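Local coordinates for protein Cas13d (uncultured Ruminococcus sp, PDB 6IV9) that binds CRISPR RNA as a Cas13d effector and probably uses two HEPN domains to mature that RNA and cleave target RNA, at residues 332-337 against 355-360; 342-347 against 408-413; 805-810 against 899-904. The protein carries 2 engineered substitutions. All blocks are in the same frame, centred on the assembly; numbering follows the deposited sequence.

Contacts 1 and 2 are close neighbours, with centres about 11 Å apart. Contact 1 brings helix 333-336 against helix 353-366; contact 2 sets helix 338-347, which comes between those two in the chain, against helix 400-418. The two contacts therefore cross along the sequence and share one all-helical packing, in which Tyr360 of the first touches Leu344 and Phe409 of the second. Contact 3 follows much later in the chain and lies across the chain's centre, about 57 Å from either of the others between centres. Contacts 1 and 3 each include nucleotides of chain B, so the RNA is held by helical parts far apart in the protein.

Contact 1. Residues 332-337 against 355-360; sequences DFIEGN and DIIRLY. With nucleotides of chain B.
Asn337 reaches toward the ring of Tyr360 and makes the polar side of this contact. Its CB rests 3.9 Å from Tyr360 CE2. From there CG lies beside the backbone N (chi1 -67°), which turns the amide back over its own segment, its plane 60° from that of the tyrosine ring. OD1 sits at the edge of that ring, in its plane, and accepts two hydrogen bonds. One comes from the ribose, U43 of chain B O2' to Asn337 OD1 at 2.7 Å. The other comes from an ordered water that also donates to OP1 of A44 of chain B. The same water accepts from Tyr360 OH at 2.6 Å, and the tyrosine hydroxyl has a further partner in Asn340. At the other branch, ND2 gives a nearly straight bond (169°), Asn337 ND2 to Phe333 O at 2.8 Å, which fixes the rotation of the amide and so presents OD1 to the RNA. ND2 also returns a weak bond to the ribose, Asn337 ND2 to U43 of chain B O2' at 3.2 Å, and lies 3.3 Å above the plane of the Phe333 ring, over its centre. Helices 333-336, 338-347 and 353-366 follow one another in the chain, and here the first folds back on the third, with a ribose hydroxyl of the RNA bound at Asn337, the N-cap position of the second. Apart from the amide the contact is apolar. Phe333 crosses Tyr360 at about a right angle, Phe333 CZ meeting Tyr360 CD2 at 4.0 Å, and Tyr361 adds an edge-to-face partner to Phe333. Ile334 CD1 reaches Ile357 CG2 at 3.7 Å, the side chains again crossing steeply. Glu482 accepts from backbone N of Phe333 and Ile334 at the start of this short, weakly bonded helix.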
loop_
_atom_site.group_PDB
_atom_site.type_symbol
_atom_site.label_atom_id
_atom_site.label_comp_id
_atom_site.label_asym_id
_atom_site.label_seq_id
_atom_site.Cartn_x
_atom_site.Cartn_y
_atom_site.Cartn_z
ATOM N N ASP A 332 -5.530 -25.430 -17.433
ATOM C CA ASP A 332 -5.375 -25.218 -18.890
ATOM C C ASP A 332 -4.642 -23.899 -19.156
ATOM O O ASP A 332 -5.077 -23.155 -20.003
ATOM C CB ASP A 332 -6.724 -25.348 -19.595
ATOM C CG ASP A 332 -7.307 -26.746 -19.478
ATOM O OD1 ASP A 332 -6.562 -27.705 -19.667
ATOM O OD2 ASP A 332 -8.483 -26.857 -19.163
ATOM N N PHE A 333 -3.529 -23.677 -18.473
ATOM C CA PHE A 333 -2.765 -22.423 -18.652
ATOM C C PHE A 333 -2.259 -22.284 -20.089
ATOM O O PHE A 333 -2.307 -21.210 -20.628
ATOM C CB PHE A 333 -1.588 -22.396 -17.685
ATOM C CG PHE A 333 -0.697 -21.202 -17.851
ATOM C CD1 PHE A 333 0.355 -21.231 -18.743
ATOM C CD2 PHE A 333 -0.911 -20.051 -17.115
ATOM C CE1 PHE A 333 1.184 -20.138 -18.899
ATOM C CE2 PHE A 333 -0.075 -18.962 -17.271
ATOM C CZ PHE A 333 0.966 -19.009 -18.160
ATOM N N ILE A 334 -1.768 -23.366 -20.680
ATOM C CA ILE A 334 -1.212 -23.251 -22.056
ATOM C C ILE A 334 -2.319 -22.858 -23.035
ATOM O O ILE A 334 -2.121 -21.952 -23.807
ATOM C CB ILE A 334 -0.499 -24.548 -22.461
ATOM C CG1 ILE A 334 0.612 -24.893 -21.475
ATOM C CG2 ILE A 334 0.024 -24.431 -23.873
ATOM C CD1 ILE A 334 1.342 -26.170 -21.792
ATOM N N GLU A 335 -3.457 -23.530 -22.983
ATOM C CA GLU A 335 -4.578 -23.201 -23.894
ATOM C C GLU A 335 -5.048 -21.774 -23.609
ATOM O O GLU A 335 -5.335 -21.060 -24.523
ATOM C CB GLU A 335 -5.701 -24.214 -23.714
ATOM C CG GLU A 335 -6.892 -23.957 -24.597
ATOM C CD GLU A 335 -6.677 -24.240 -26.071
ATOM O OE1 GLU A 335 -5.637 -24.795 -26.417
ATOM O OE2 GLU A 335 -7.557 -23.890 -26.859
ATOM N N GLY A 336 -5.079 -21.386 -22.345
ATOM C CA GLY A 336 -5.505 -20.039 -21.941
ATOM C C GLY A 336 -4.558 -18.962 -22.431
ATOM O O GLY A 336 -4.961 -17.819 -22.456
ATOM N N ASN A 337 -3.316 -19.320 -22.712
ATOM C CA ASN A 337 -2.272 -18.356 -23.130
ATOM C C ASN A 337 -1.716 -18.720 -24.506
ATOM O O ASN A 337 -0.625 -18.297 -24.811
ATOM C CB ASN A 337 -1.184 -18.276 -22.063
ATOM C CG ASN A 337 -1.709 -17.659 -20.792
ATOM O OD1 ASN A 337 -1.710 -16.463 -20.654
ATOM N ND2 ASN A 337 -2.184 -18.471 -19.883
ATOM N N ASP A 355 10.627 -25.175 -22.918
ATOM C CA ASP A 355 11.359 -24.163 -22.130
ATOM C C ASP A 355 10.606 -22.837 -22.185
ATOM O O ASP A 355 10.477 -22.212 -21.172
ATOM C CB ASP A 355 12.735 -23.943 -22.735
ATOM C CG ASP A 355 13.745 -23.525 -21.701
ATOM O OD1 ASP A 355 13.507 -23.813 -20.533
ATOM O OD2 ASP A 355 14.741 -22.910 -22.079
ATOM N N ILE A 356 10.134 -22.461 -23.359
ATOM C CA ILE A 356 9.393 -21.187 -23.531
ATOM C C ILE A 356 8.118 -21.236 -22.695
ATOM O O ILE A 356 7.797 -20.250 -22.076
ATOM C CB ILE A 356 9.115 -20.949 -25.024
ATOM C CG1 ILE A 356 10.408 -20.597 -25.753
ATOM C CG2 ILE A 356 8.049 -19.895 -25.233
ATOM C CD1 ILE A 356 10.296 -20.666 -27.233
ATOM N N ILE A 357 7.434 -22.367 -22.701
ATOM C CA ILE A 357 6.167 -22.493 -21.942
ATOM C C ILE A 357 6.456 -22.331 -20.449
ATOM O O ILE A 357 5.718 -21.633 -19.796
ATOM C CB ILE A 357 5.471 -23.817 -22.288
ATOM C CG1 ILE A 357 4.948 -23.792 -23.724
ATOM C CG2 ILE A 357 4.369 -24.110 -21.302
ATOM C CD1 ILE A 357 4.551 -25.140 -24.267
ATOM N N ARG A 358 7.511 -22.965 -19.954
ATOM C CA ARG A 358 7.847 -22.841 -18.521
ATOM C C ARG A 358 8.227 -21.390 -18.205
ATOM O O ARG A 358 7.786 -20.888 -17.190
ATOM C CB ARG A 358 8.907 -23.873 -18.155
ATOM C CG ARG A 358 8.380 -25.295 -18.250
ATOM C CD ARG A 358 9.292 -26.327 -17.633
ATOM N NE ARG A 358 10.571 -26.341 -18.301
ATOM C CZ ARG A 358 10.970 -27.285 -19.137
ATOM N NH1 ARG A 358 10.207 -28.333 -19.371
ATOM N NH2 ARG A 358 12.138 -27.182 -19.735
ATOM N N LEU A 359 9.004 -20.757 -19.072
ATOM C CA LEU A 359 9.404 -19.350 -18.843
ATOM C C LEU A 359 8.167 -18.449 -18.859
ATOM O O LEU A 359 8.125 -17.521 -18.097
ATOM C CB LEU A 359 10.422 -18.925 -19.897
ATOM C CG LEU A 359 11.845 -19.413 -19.659
ATOM C CD1 LEU A 359 12.672 -19.314 -20.920
ATOM C CD2 LEU A 359 12.502 -18.648 -18.535
ATOM N N TYR A 360 7.234 -18.710 -19.757
ATOM C CA TYR A 360 6.008 -17.890 -19.859
ATOM C C TYR A 360 5.161 -18.027 -18.596
ATOM O O TYR A 360 4.633 -17.045 -18.128
ATOM C CB TYR A 360 5.248 -18.141 -21.155
ATOM C CG TYR A 360 4.270 -17.043 -21.458
ATOM C CD1 TYR A 360 4.694 -15.850 -21.995
ATOM C CD2 TYR A 360 2.934 -17.174 -21.163
ATOM C CE1 TYR A 360 3.814 -14.821 -22.259
ATOM C CE2 TYR A 360 2.036 -16.161 -21.426
ATOM C CZ TYR A 360 2.478 -14.979 -21.974
ATOM O OH TYR A 360 1.606 -13.982 -22.243
ATOM P P U B 43 -1.349 -9.894 -15.387
ATOM O OP1 U B 43 -0.431 -9.991 -14.193
ATOM O OP2 U B 43 -0.878 -9.226 -16.599
ATOM O "O5'" U B 43 -1.723 -11.408 -15.684
ATOM C "C5'" U B 43 -2.696 -11.749 -16.682
ATOM C "C4'" U B 43 -2.551 -13.207 -17.059
ATOM O "O4'" U B 43 -2.951 -13.957 -15.896
ATOM C "C3'" U B 43 -3.489 -13.701 -18.174
ATOM O "O3'" U B 43 -2.794 -13.491 -19.392
ATOM C "C2'" U B 43 -3.678 -15.178 -17.798
ATOM O "O2'" U B 43 -2.467 -15.821 -18.129
ATOM C "C1'" U B 43 -3.728 -15.098 -16.266
ATOM N N1 U B 43 -5.085 -14.947 -15.720
ATOM C C2 U B 43 -5.944 -16.015 -15.818
ATOM O O2 U B 43 -5.618 -17.084 -16.288
ATOM N N3 U B 43 -7.201 -15.788 -15.336
ATOM C C4 U B 43 -7.682 -14.634 -14.775
ATOM O O4 U B 43 -8.845 -14.598 -14.377
ATOM C C5 U B 43 -6.737 -13.571 -14.704
ATOM C C6 U B 43 -5.502 -13.755 -15.170
ATOM P P A B 44 -3.340 -12.509 -20.547
ATOM O OP1 A B 44 -2.230 -12.352 -21.505
ATOM O OP2 A B 44 -3.838 -11.259 -19.885
ATOM O "O5'" A B 44 -4.660 -13.266 -21.043
ATOM C "C5'" A B 44 -4.514 -14.395 -21.974
ATOM C "C4'" A B 44 -5.814 -14.687 -22.684
ATOM O "O4'" A B 44 -6.823 -15.149 -21.746
ATOM C "C3'" A B 44 -6.414 -13.449 -23.359
ATOM O "O3'" A B 44 -7.085 -13.805 -24.575
ATOM C "C2'" A B 44 -7.380 -12.950 -22.306
ATOM O "O2'" A B 44 -8.462 -12.221 -22.821
ATOM C "C1'" A B 44 -7.922 -14.254 -21.764
ATOM N N9 A B 44 -8.412 -14.137 -20.401
ATOM C C8 A B 44 -7.853 -13.501 -19.311
ATOM N N7 A B 44 -8.544 -13.642 -18.208
ATOM C C5 A B 44 -9.621 -14.430 -18.591
ATOM C C6 A B 44 -10.702 -14.951 -17.879
ATOM N N6 A B 44 -10.898 -14.724 -16.581
ATOM N N1 A B 44 -11.602 -15.704 -18.555
ATOM C C2 A B 44 -11.396 -15.935 -19.858
ATOM N N3 A B 44 -10.404 -15.509 -20.637
ATOM C C4 A B 44 -9.545 -14.750 -19.936
HETATM O O HOH W 1 -0.900 -14.481 -22.298
#

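Contact 2. Residues 342-347 against 408-413; sequences SLLIDM and DFLLFC
Leu344 drives its two methyls against one corner of the Phe409 ring, and this is where the helices pack tightly. Leu344 CD1 is 3.4 Å from Phe409 CD2. The next ring carbon, Phe409 CE2, is 3.7 Å from Leu344 CD1. The second methyl, Leu344 CD2, stands 3.7 Å from Phe409 CD2. The phenylalanine gets there because its CG is anti to the backbone N (chi1 -174°), which swings the ring out of helix 400-418 toward helix 338-347. Its own helix covers part of one face, with Cys413 SG, one turn on, 3.3 Å above the ring plane of Phe409 and displaced toward the rim. Tyr360 and Phe363, both on helix 353-366, meet Phe409 edge-to-face, so helices 338-347 and 353-366 both pack on this ring of helix 400-418.

Toward Met347 the fit slackens. Leu344 CD2 comes no nearer than 4.3 Å to Leu410 CD2, and the thioether reaches across by a similar gap, Met347 SD to Leu410 CD1 at 4.3 Å. Met347 is partly exposed, and its terminal methyl is almost eclipsed about the CG-SD bond (chi3 -5°), an unusual shape for a methionine. Helix 436-464 borders this looser side, with Asp457 touching both Met347 and Leu410.

The short helical segments run 11.9 Å apart at an angle of 49°, a wide spacing for two packed helices, and the gap is spanned by long side chains with no backbone in touch. No hydrogen bond or charge pair joins the segments: leucine, methionine and phenylalanine do all the work, so what holds these two helices to each other here is van der Waals packing and the burial of apolar surface beside the aromatic cluster.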
loop_
_atom_site.group_PDB
_atom_site.type_symbol
_atom_site.label_atom_id
_atom_site.label_comp_id
_atom_site.label_asym_id
_atom_site.label_seq_id
_atom_site.Cartn_x
_atom_site.Cartn_y
_atom_site.Cartn_z
ATOM N N SER A 342 2.103 -19.282 -28.811
ATOM C CA SER A 342 2.350 -19.666 -30.226
ATOM C C SER A 342 3.283 -18.663 -30.886
ATOM O O SER A 342 4.255 -19.086 -31.463
ATOM C CB SER A 342 1.073 -19.692 -30.982
ATOM O OG SER A 342 0.259 -20.726 -30.514
ATOM N N LEU A 343 3.008 -17.380 -30.719
ATOM C CA LEU A 343 3.825 -16.325 -31.348
ATOM C C LEU A 343 5.264 -16.443 -30.858
ATOM O O LEU A 343 6.160 -16.284 -31.649
ATOM C CB LEU A 343 3.262 -14.988 -30.874
ATOM C CG LEU A 343 2.556 -14.104 -31.893
ATOM C CD1 LEU A 343 2.209 -14.857 -33.166
ATOM C CD2 LEU A 343 1.321 -13.472 -31.279
ATOM N N LEU A 344 5.454 -16.651 -29.564
ATOM C CA LEU A 344 6.812 -16.722 -28.973
ATOM C C LEU A 344 7.584 -17.948 -29.466
ATOM O O LEU A 344 8.768 -17.834 -29.717
ATOM C CB LEU A 344 6.661 -16.709 -27.456
ATOM C CG LEU A 344 6.193 -15.378 -26.887
ATOM C CD1 LEU A 344 5.948 -15.497 -25.404
ATOM C CD2 LEU A 344 7.208 -14.305 -27.182
ATOM N N ILE A 345 6.908 -19.080 -29.568
ATOM C CA ILE A 345 7.579 -20.313 -30.048
ATOM C C ILE A 345 8.045 -20.083 -31.486
ATOM O O ILE A 345 9.170 -20.379 -31.779
ATOM C CB ILE A 345 6.612 -21.496 -29.909
ATOM C CG1 ILE A 345 6.485 -21.937 -28.455
ATOM C CG2 ILE A 345 7.028 -22.638 -30.811
ATOM C CD1 ILE A 345 5.388 -22.907 -28.211
ATOM N N ASP A 346 7.207 -19.500 -32.329
ATOM C CA ASP A 346 7.634 -19.245 -33.722
ATOM C C ASP A 346 8.813 -18.280 -33.747
ATOM O O ASP A 346 9.685 -18.471 -34.556
ATOM C CB ASP A 346 6.540 -18.538 -34.505
ATOM C CG ASP A 346 5.250 -19.325 -34.602
ATOM O OD1 ASP A 346 5.233 -20.485 -34.158
ATOM O OD2 ASP A 346 4.267 -18.753 -35.097
ATOM N N MET A 347 8.743 -17.217 -32.959
ATOM C CA MET A 347 9.759 -16.142 -32.870
ATOM C C MET A 347 11.076 -16.535 -32.182
ATOM O O MET A 347 12.109 -16.078 -32.634
ATOM C CB MET A 347 9.146 -14.955 -32.132
ATOM C CG MET A 347 9.675 -13.650 -32.579
ATOM S SD MET A 347 8.732 -12.283 -31.920
ATOM C CE MET A 347 7.408 -13.118 -31.068
ATOM N N ASP A 408 8.086 -7.405 -23.500
ATOM C CA ASP A 408 8.684 -7.567 -22.155
ATOM C C ASP A 408 9.230 -8.993 -22.016
ATOM O O ASP A 408 10.288 -9.158 -21.459
ATOM C CB ASP A 408 7.665 -7.229 -21.067
ATOM C CG ASP A 408 7.342 -5.748 -20.956
ATOM O OD1 ASP A 408 7.912 -4.970 -21.703
ATOM O OD2 ASP A 408 6.546 -5.391 -20.109
ATOM N N PHE A 409 8.511 -9.977 -22.540
ATOM C CA PHE A 409 8.952 -11.385 -22.430
ATOM C C PHE A 409 10.288 -11.600 -23.147
ATOM O O PHE A 409 11.117 -12.286 -22.607
ATOM C CB PHE A 409 7.894 -12.339 -22.965
ATOM C CG PHE A 409 8.262 -13.777 -22.741
ATOM C CD1 PHE A 409 8.166 -14.347 -21.486
ATOM C CD2 PHE A 409 8.751 -14.549 -23.774
ATOM C CE1 PHE A 409 8.505 -15.671 -21.279
ATOM C CE2 PHE A 409 9.103 -15.869 -23.562
ATOM C CZ PHE A 409 8.976 -16.424 -22.319
ATOM N N LEU A 410 10.457 -11.025 -24.329
ATOM C CA LEU A 410 11.731 -11.184 -25.065
ATOM C C LEU A 410 12.861 -10.573 -24.239
ATOM O O LEU A 410 13.892 -11.181 -24.130
ATOM C CB LEU A 410 11.616 -10.430 -26.384
ATOM C CG LEU A 410 10.707 -11.044 -27.437
ATOM C CD1 LEU A 410 10.779 -10.230 -28.709
ATOM C CD2 LEU A 410 11.088 -12.483 -27.705
ATOM N N LEU A 411 12.639 -9.386 -23.689
ATOM C CA LEU A 411 13.672 -8.720 -22.858
ATOM C C LEU A 411 13.951 -9.558 -21.609
ATOM O O LEU A 411 15.084 -9.682 -21.237
ATOM C CB LEU A 411 13.148 -7.344 -22.459
ATOM C CG LEU A 411 12.898 -6.379 -23.611
ATOM C CD1 LEU A 411 12.597 -4.998 -23.080
ATOM C CD2 LEU A 411 14.090 -6.346 -24.541
ATOM N N PHE A 412 12.908 -10.095 -21.000
ATOM C CA PHE A 412 13.076 -10.897 -19.769
ATOM C C PHE A 412 13.958 -12.113 -20.054
ATOM O O PHE A 412 14.905 -12.348 -19.351
ATOM C CB PHE A 412 11.701 -11.395 -19.336
ATOM C CG PHE A 412 11.690 -12.548 -18.368
ATOM C CD1 PHE A 412 12.433 -12.515 -17.206
ATOM C CD2 PHE A 412 10.900 -13.652 -18.603
ATOM C CE1 PHE A 412 12.407 -13.573 -16.321
ATOM C CE2 PHE A 412 10.872 -14.704 -17.713
ATOM C CZ PHE A 412 11.627 -14.662 -16.577
ATOM N N CYS A 413 13.661 -12.832 -21.125
ATOM C CA CYS A 413 14.445 -14.035 -21.493
ATOM C C CYS A 413 15.893 -13.650 -21.809
ATOM O O CYS A 413 16.791 -14.378 -21.466
ATOM C CB CYS A 413 13.776 -14.756 -22.650
ATOM S SG CYS A 413 12.249 -15.580 -22.147
#

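Contact 3. Residues 805-810 against 899-904; sequences KCVEVD and YNIPRF. With nucleotides of chain B.
Phe904 takes Val807 over one face of its ring and Asp810 at its edge. The valine and phenylalanine side chains slide past each other in opposite directions, with Val807 CG2 4.1 Å from Phe904 CE2. The same methyl also meets Ile901, whose side chain lies aslant to it, at 3.9 Å from Val807 CG2 to Ile901 CD1. One helical turn beyond the valine, Asp810 OD2 approaches near the ring plane to 3.4 Å from Phe904 CZ, its carboxylate turned 37° from the ring. That puts the oxygen beside the ring hydrogens, at the positive rim of the aromatic ring.

Arg903 belongs to the same short helix but serves the RNA. Its chain bends at chi3 (-55°), and OP1 of A27 of chain B lies at the guanidinium edge, in its plane. NE and NH2 therefore bind one phosphate side by side through nearly straight bonds: Arg903 NE to OP1 of A27 of chain B at 2.8 Å, Arg903 NH2 to its OP2 at 2.9 Å. Asn900 is the N-cap of the helix, its OD1 accepting from Arg903 N at 3.1 Å, while ND2 makes a weak bond to OP1 of A26 of chain B.

Helix 801-813 packs on the side of helix 901-908 turned away from the RNA, in a C-terminal region that is probably part of the second HEPN domain. Cys783 on helix 777-788 touches Val807, Phe796 and Leu797 on helix 795-799 pack on Ile901, and long helix 713-760 meets Arg903 through Ala748 and Cys751.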
loop_
_atom_site.group_PDB
_atom_site.type_symbol
_atom_site.label_atom_id
_atom_site.label_comp_id
_atom_site.label_asym_id
_atom_site.label_seq_id
_atom_site.Cartn_x
_atom_site.Cartn_y
_atom_site.Cartn_z
ATOM N N LYS A 805 11.464 22.332 23.989
ATOM C CA LYS A 805 10.710 23.487 24.525
ATOM C C LYS A 805 9.495 23.740 23.642
ATOM O O LYS A 805 8.456 24.044 24.180
ATOM C CB LYS A 805 11.611 24.716 24.594
ATOM C CG LYS A 805 12.644 24.677 25.705
ATOM C CD LYS A 805 12.063 24.181 27.000
ATOM C CE LYS A 805 13.082 23.713 28.014
ATOM N NZ LYS A 805 12.568 22.564 28.789
ATOM N N CYS A 806 9.655 23.613 22.329
ATOM C CA CYS A 806 8.530 23.822 21.386
ATOM C C CYS A 806 7.439 22.788 21.655
ATOM O O CYS A 806 6.288 23.156 21.685
ATOM C CB CYS A 806 9.003 23.674 19.951
ATOM S SG CYS A 806 9.984 25.078 19.375
ATOM N N VAL A 807 7.823 21.536 21.858
ATOM C CA VAL A 807 6.837 20.460 22.142
ATOM C C VAL A 807 6.119 20.763 23.458
ATOM O O VAL A 807 4.952 20.475 23.565
ATOM C CB VAL A 807 7.510 19.081 22.161
ATOM C CG1 VAL A 807 6.608 18.014 22.740
ATOM C CG2 VAL A 807 8.010 18.691 20.787
ATOM N N GLU A 808 6.838 21.298 24.437
ATOM C CA GLU A 808 6.216 21.611 25.742
ATOM C C GLU A 808 5.128 22.668 25.532
ATOM O O GLU A 808 4.077 22.551 26.114
ATOM C CB GLU A 808 7.287 22.042 26.736
ATOM C CG GLU A 808 8.108 20.896 27.276
ATOM C CD GLU A 808 9.254 21.314 28.183
ATOM O OE1 GLU A 808 9.422 22.507 28.393
ATOM O OE2 GLU A 808 9.960 20.451 28.657
ATOM N N VAL A 809 5.395 23.654 24.692
ATOM C CA VAL A 809 4.380 24.704 24.416
ATOM C C VAL A 809 3.158 24.086 23.731
ATOM O O VAL A 809 2.056 24.431 24.083
ATOM C CB VAL A 809 4.990 25.822 23.567
ATOM C CG1 VAL A 809 3.922 26.759 23.065
ATOM C CG2 VAL A 809 6.041 26.571 24.353
ATOM N N ASP A 810 3.395 23.198 22.775
ATOM C CA ASP A 810 2.308 22.517 22.030
ATOM C C ASP A 810 1.478 21.659 22.988
ATOM O O ASP A 810 0.289 21.704 22.887
ATOM C CB ASP A 810 2.872 21.799 20.808
ATOM C CG ASP A 810 3.528 22.759 19.830
ATOM O OD1 ASP A 810 3.020 23.880 19.683
ATOM O OD2 ASP A 810 4.533 22.386 19.226
ATOM N N TYR A 899 7.267 13.168 21.169
ATOM C CA TYR A 899 8.440 12.379 21.612
ATOM C C TYR A 899 9.261 11.885 20.413
ATOM O O TYR A 899 10.403 11.562 20.614
ATOM C CB TYR A 899 8.001 11.270 22.558
ATOM C CG TYR A 899 7.283 10.174 21.836
ATOM C CD1 TYR A 899 5.943 10.281 21.537
ATOM C CD2 TYR A 899 7.963 9.058 21.404
ATOM C CE1 TYR A 899 5.287 9.282 20.850
ATOM C CE2 TYR A 899 7.328 8.048 20.719
ATOM C CZ TYR A 899 5.988 8.171 20.429
ATOM O OH TYR A 899 5.361 7.192 19.749
ATOM N N ASN A 900 8.642 11.685 19.255
ATOM C CA ASN A 900 9.389 11.324 18.025
ATOM C C ASN A 900 9.441 12.617 17.215
ATOM O O ASN A 900 8.480 12.930 16.547
ATOM C CB ASN A 900 8.723 10.184 17.262
ATOM C CG ASN A 900 9.578 9.671 16.129
ATOM O OD1 ASN A 900 9.973 10.420 15.269
ATOM N ND2 ASN A 900 9.877 8.395 16.138
ATOM N N ILE A 901 10.550 13.331 17.299
ATOM C CA ILE A 901 10.617 14.686 16.695
ATOM C C ILE A 901 10.398 14.662 15.179
ATOM O O ILE A 901 9.661 15.488 14.716
ATOM C CB ILE A 901 11.925 15.375 17.102
ATOM C CG1 ILE A 901 11.870 15.790 18.568
ATOM C CG2 ILE A 901 12.211 16.548 16.201
ATOM C CD1 ILE A 901 10.896 16.882 18.827
ATOM N N PRO A 902 11.036 13.774 14.399
ATOM C CA PRO A 902 10.826 13.763 12.963
ATOM C C PRO A 902 9.359 13.479 12.614
ATOM O O PRO A 902 8.869 14.092 11.738
ATOM C CB PRO A 902 11.772 12.661 12.478
ATOM C CG PRO A 902 12.827 12.626 13.525
ATOM C CD PRO A 902 12.064 12.843 14.811
ATOM N N ARG A 903 8.732 12.538 13.301
ATOM C CA ARG A 903 7.310 12.268 13.008
ATOM C C ARG A 903 6.490 13.516 13.357
ATOM O O ARG A 903 5.756 13.969 12.529
ATOM C CB ARG A 903 6.804 11.059 13.796
ATOM C CG ARG A 903 5.337 10.749 13.565
ATOM C CD ARG A 903 4.825 9.444 14.133
ATOM N NE ARG A 903 5.550 8.266 13.729
ATOM C CZ ARG A 903 6.262 7.527 14.549
ATOM N NH1 ARG A 903 6.279 7.806 15.830
ATOM N NH2 ARG A 903 6.976 6.527 14.094
ATOM N N PHE A 904 6.735 14.104 14.519
ATOM C CA PHE A 904 5.954 15.281 14.967
ATOM C C PHE A 904 6.109 16.445 13.993
ATOM O O PHE A 904 5.127 17.049 13.646
ATOM C CB PHE A 904 6.410 15.708 16.357
ATOM C CG PHE A 904 5.798 16.989 16.848
ATOM C CD1 PHE A 904 4.500 17.025 17.314
ATOM C CD2 PHE A 904 6.523 18.161 16.849
ATOM C CE1 PHE A 904 3.940 18.205 17.765
ATOM C CE2 PHE A 904 5.961 19.344 17.289
ATOM C CZ PHE A 904 4.672 19.358 17.748
ATOM P P A B 27 6.523 7.452 10.448
ATOM O OP1 A B 27 5.206 7.923 10.992
ATOM O OP2 A B 27 7.253 6.453 11.227
ATOM O "O5'" A B 27 6.459 6.750 9.044
ATOM C "C5'" A B 27 5.700 7.418 8.013
ATOM C "C4'" A B 27 5.730 6.605 6.777
ATOM O "O4'" A B 27 4.945 7.235 5.765
ATOM C "C3'" A B 27 7.117 6.472 6.144
ATOM O "O3'" A B 27 7.636 5.173 6.344
ATOM C "C2'" A B 27 6.873 6.684 4.638
ATOM O "O2'" A B 27 7.423 5.636 3.853
ATOM C "C1'" A B 27 5.338 6.716 4.555
ATOM N N9 A B 27 4.822 7.560 3.490
ATOM C C8 A B 27 3.927 7.140 2.539
ATOM N N7 A B 27 3.676 8.034 1.623
ATOM C C5 A B 27 4.443 9.130 2.002
ATOM C C6 A B 27 4.593 10.415 1.453
ATOM N N6 A B 27 3.974 10.821 0.340
ATOM N N1 A B 27 5.460 11.263 2.061
ATOM C C2 A B 27 6.075 10.852 3.174
ATOM N N3 A B 27 5.965 9.693 3.816
ATOM C C4 A B 27 5.137 8.859 3.163
ATOM P P A B 26 11.135 6.037 12.811
ATOM O OP1 A B 26 10.172 5.950 13.927
ATOM O OP2 A B 26 11.420 4.933 11.877
ATOM O "O5'" A B 26 10.650 7.216 11.852
ATOM C "C5'" A B 26 10.017 8.385 12.339
ATOM C "C4'" A B 26 9.644 9.287 11.194
ATOM O "O4'" A B 26 10.869 9.683 10.533
ATOM C "C3'" A B 26 8.840 8.702 10.031
ATOM O "O3'" A B 26 7.409 8.764 10.257
ATOM C "C2'" A B 26 9.233 9.602 8.845
ATOM O "O2'" A B 26 8.224 10.580 8.495
ATOM C "C1'" A B 26 10.525 10.290 9.326
ATOM N N9 A B 26 11.642 10.120 8.397
ATOM C C8 A B 26 12.361 8.976 8.158
ATOM N N7 A B 26 13.205 9.082 7.163
ATOM C C5 A B 26 13.069 10.400 6.752
ATOM C C6 A B 26 13.663 11.130 5.719
ATOM N N6 A B 26 14.638 10.654 4.940
ATOM N N1 A B 26 13.230 12.395 5.513
ATOM C C2 A B 26 12.290 12.883 6.325
ATOM N N3 A B 26 11.610 12.268 7.289
ATOM C C4 A B 26 12.099 11.045 7.500
ATOM P P U B 25 17.340 4.906 15.141
ATOM O OP1 U B 25 18.719 5.471 15.161
ATOM O OP2 U B 25 16.329 5.338 16.098
ATOM O "O5'" U B 25 16.896 5.287 13.682
ATOM C "C5'" U B 25 15.495 5.266 13.349
ATOM C "C4'" U B 25 14.929 6.671 13.358
ATOM O "O4'" U B 25 15.817 7.476 12.576
ATOM C "C3'" U B 25 13.605 6.811 12.596
ATOM O "O3'" U B 25 12.488 6.594 13.402
ATOM C "C2'" U B 25 13.604 8.254 12.135
ATOM O "O2'" U B 25 13.016 9.070 13.126
ATOM C "C1'" U B 25 15.099 8.605 12.106
ATOM N N1 U B 25 15.586 8.933 10.773
ATOM C C2 U B 25 15.225 10.174 10.298
ATOM O O2 U B 25 14.451 10.891 10.884
ATOM N N3 U B 25 15.758 10.503 9.092
ATOM C C4 U B 25 16.643 9.764 8.345
ATOM O O4 U B 25 17.052 10.214 7.280
ATOM C C5 U B 25 16.955 8.484 8.889
ATOM C C6 U B 25 16.409 8.113 10.050
#